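Local coordinates for uncharacterized protein (Novosphingobium aromaticivorans, PDB 2RFR) that is of unknown function but adopts the cystatin-like fold of the NTF2 superfamily and belongs to its SnoaL-like branch, at residues D17-I21 / R127-W132. Numbering follows the deposited sequence.
Sequences DREEI and RTPAGW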
loop_
_atom_site.group_PDB
_atom_site.type_symbol
_atom_site.label_atom_id
_atom_site.label_comp_id
_atom_site.label_asym_id
_atom_site.label_seq_id
_atom_site.Cartn_x
_atom_site.Cartn_y
_atom_site.Cartn_z
ATOM N N ASP A 17 2.877 -14.655 -9.731
ATOM C CA ASP A 17 1.412 -14.563 -9.779
ATOM C C ASP A 17 0.947 -13.472 -8.810
ATOM O O ASP A 17 0.152 -12.605 -9.175
ATOM C CB ASP A 17 0.790 -15.913 -9.374
ATOM C CG ASP A 17 0.925 -16.997 -10.405
ATOM O OD1 ASP A 17 1.152 -16.726 -11.590
ATOM O OD2 ASP A 17 0.702 -18.144 -9.969
ATOM N N ARG A 18 1.440 -13.507 -7.572
ATOM C CA ARG A 18 1.023 -12.561 -6.565
ATOM C C ARG A 18 1.444 -11.159 -6.943
ATOM O O ARG A 18 0.673 -10.209 -6.760
ATOM C CB ARG A 18 1.632 -12.953 -5.234
ATOM C CG ARG A 18 1.063 -14.253 -4.680
ATOM C CD ARG A 18 1.793 -14.721 -3.400
ATOM N NE ARG A 18 1.627 -13.741 -2.354
ATOM C CZ ARG A 18 0.508 -13.611 -1.633
ATOM N NH1 ARG A 18 -0.450 -14.479 -1.759
ATOM N NH2 ARG A 18 0.396 -12.665 -0.730
ATOM N N GLU A 19 2.634 -10.999 -7.494
ATOM C CA GLU A 19 3.111 -9.687 -7.856
ATOM C C GLU A 19 2.305 -9.140 -9.041
ATOM O O GLU A 19 2.028 -7.924 -9.116
ATOM C CB GLU A 19 4.636 -9.739 -8.060
ATOM C CG GLU A 19 5.270 -8.534 -8.643
ATOM C CD GLU A 19 5.194 -7.372 -7.777
ATOM O OE1 GLU A 19 4.955 -7.508 -6.586
ATOM O OE2 GLU A 19 5.475 -6.306 -8.323
ATOM N N GLU A 20 1.916 -9.992 -9.983
ATOM C CA GLU A 20 1.081 -9.571 -11.109
ATOM C C GLU A 20 -0.274 -9.118 -10.659
ATOM O O GLU A 20 -0.770 -8.101 -11.158
ATOM C CB GLU A 20 0.913 -10.701 -12.112
ATOM C CG GLU A 20 1.207 -10.465 -13.499
ATOM C CD GLU A 20 0.990 -11.660 -14.415
ATOM O OE1 GLU A 20 1.734 -12.661 -14.351
ATOM O OE2 GLU A 20 0.034 -11.537 -15.178
ATOM N N ILE A 21 -0.857 -9.847 -9.747
ATOM C CA ILE A 21 -2.187 -9.497 -9.230
ATOM C C ILE A 21 -2.092 -8.152 -8.470
ATOM O O ILE A 21 -2.942 -7.280 -8.661
ATOM C CB ILE A 21 -2.710 -10.623 -8.368
ATOM C CG1 ILE A 21 -3.033 -11.828 -9.230
ATOM C CG2 ILE A 21 -3.941 -10.159 -7.540
ATOM C CD1 ILE A 21 -3.117 -13.153 -8.468
ATOM N N ARG A 127 -6.100 -16.530 -14.415
ATOM C CA ARG A 127 -4.938 -16.575 -15.281
ATOM C C ARG A 127 -5.448 -16.715 -16.686
ATOM O O ARG A 127 -6.103 -17.676 -16.979
ATOM C CB ARG A 127 -4.070 -17.789 -14.909
ATOM C CG ARG A 127 -2.706 -17.786 -15.598
ATOM C CD ARG A 127 -2.031 -19.180 -15.448
ATOM N NE ARG A 127 -1.947 -19.614 -14.044
ATOM C CZ ARG A 127 -1.032 -19.140 -13.180
ATOM N NH1 ARG A 127 -0.056 -18.284 -13.550
ATOM N NH2 ARG A 127 -1.034 -19.568 -11.925
ATOM N N THR A 128 -5.065 -15.862 -17.577
ATOM C CA THR A 128 -5.429 -15.957 -18.987
ATOM C C THR A 128 -4.158 -16.170 -19.752
ATOM O O THR A 128 -3.078 -15.991 -19.222
ATOM C CB THR A 128 -6.094 -14.653 -19.495
ATOM O OG1 THR A 128 -5.108 -13.640 -19.779
ATOM C CG2 THR A 128 -7.173 -14.135 -18.510
ATOM N N PRO A 129 -4.273 -16.498 -21.047
ATOM C CA PRO A 129 -3.043 -16.636 -21.836
ATOM C C PRO A 129 -2.186 -15.386 -21.914
ATOM O O PRO A 129 -0.975 -15.504 -22.148
ATOM C CB PRO A 129 -3.567 -17.069 -23.219
ATOM C CG PRO A 129 -4.846 -17.755 -22.939
ATOM C CD PRO A 129 -5.463 -16.959 -21.782
ATOM N N ALA A 130 -2.767 -14.210 -21.685
ATOM C CA ALA A 130 -2.056 -12.947 -21.737
ATOM C C ALA A 130 -1.688 -12.446 -20.319
ATOM O O ALA A 130 -1.237 -11.305 -20.176
ATOM C CB ALA A 130 -2.906 -11.918 -22.387
ATOM N N GLY A 131 -1.889 -13.278 -19.302
ATOM C CA GLY A 131 -1.584 -12.899 -17.919
ATOM C C GLY A 131 -2.804 -12.864 -17.034
ATOM O O GLY A 131 -3.933 -13.098 -17.451
ATOM N N TRP A 132 -2.584 -12.564 -15.777
ATOM C CA TRP A 132 -3.680 -12.433 -14.845
ATOM C C TRP A 132 -4.561 -11.247 -15.236
ATOM O O TRP A 132 -4.072 -10.196 -15.617
ATOM C CB TRP A 132 -3.132 -12.252 -13.435
ATOM C CG TRP A 132 -2.597 -13.509 -12.858
ATOM C CD1 TRP A 132 -1.280 -13.965 -12.895
ATOM C CD2 TRP A 132 -3.324 -14.503 -12.144
ATOM N NE1 TRP A 132 -1.190 -15.159 -12.257
ATOM C CE2 TRP A 132 -2.411 -15.516 -11.766
ATOM C CE3 TRP A 132 -4.655 -14.649 -11.774
ATOM C CZ2 TRP A 132 -2.806 -16.625 -11.047
ATOM C CZ3 TRP A 132 -5.052 -15.747 -11.045
ATOM C CH2 TRP A 132 -4.134 -16.739 -10.708
HETATM O O HOH W 1 -1.435 -9.217 -15.372
#
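Asp-17 OD1 takes two hydrogen bonds from the same face of its carboxylate: one from Arg-127 NH1 at 2.8 Å, the other from Trp-132 NE1 at 2.9 Å. The indole N-H lies in its ring plane and points almost straight at the oxygen (168°), although it meets the carboxylate from above. Arg-127 NH2 donates to the second oxygen, Asp-17 OD2, at 3.0 Å, giving an end-on, two-pronged salt bridge whose planes stand 53° apart. The short aspartate suits a position on helix 5-33 facing the sheet, while the long arginine's bend at chi3 (-54°) turns the guanidinium so that Trp-132 CZ2 lies over the margin of one face and both terminal nitrogens meet the aspartate.

Both faces of the indole are covered by aliphatic carbon, while carboxylates meet its edge. Ile-21 CD1 sits over the six-membered ring, 3.9 Å from its centroid, in a CH-pi contact; Arg-127 CB lies across the opposite face. Ala-97 and Phe-125 extend this apolar layer into the sheet.

Nearly one turn along the helix, Glu-20, longer and extended beyond CG, carries its carboxylate across to the strand backbone, steeply turned against the indole, and OE2 accepts Trp-132 N on its syn side at 2.9 Å. A water donates to both Glu-20 OE2 and Trp-132 O. The backbone angles of Gly-131 would press a side chain against the preceding carbonyl oxygen, and one would also run into Glu-20 OE2, 3.5 Å from Gly-131 CA. It closes the type I turn between strands 112-128 and 131-141.

Asp-95 and Gly-94 O further steady Arg-127. With both oxygens bonded to the arginine, the buried Asp-17 is probably kept ionised, and the N-H bond, together with the packing on both faces, probably limits the indole's rotation.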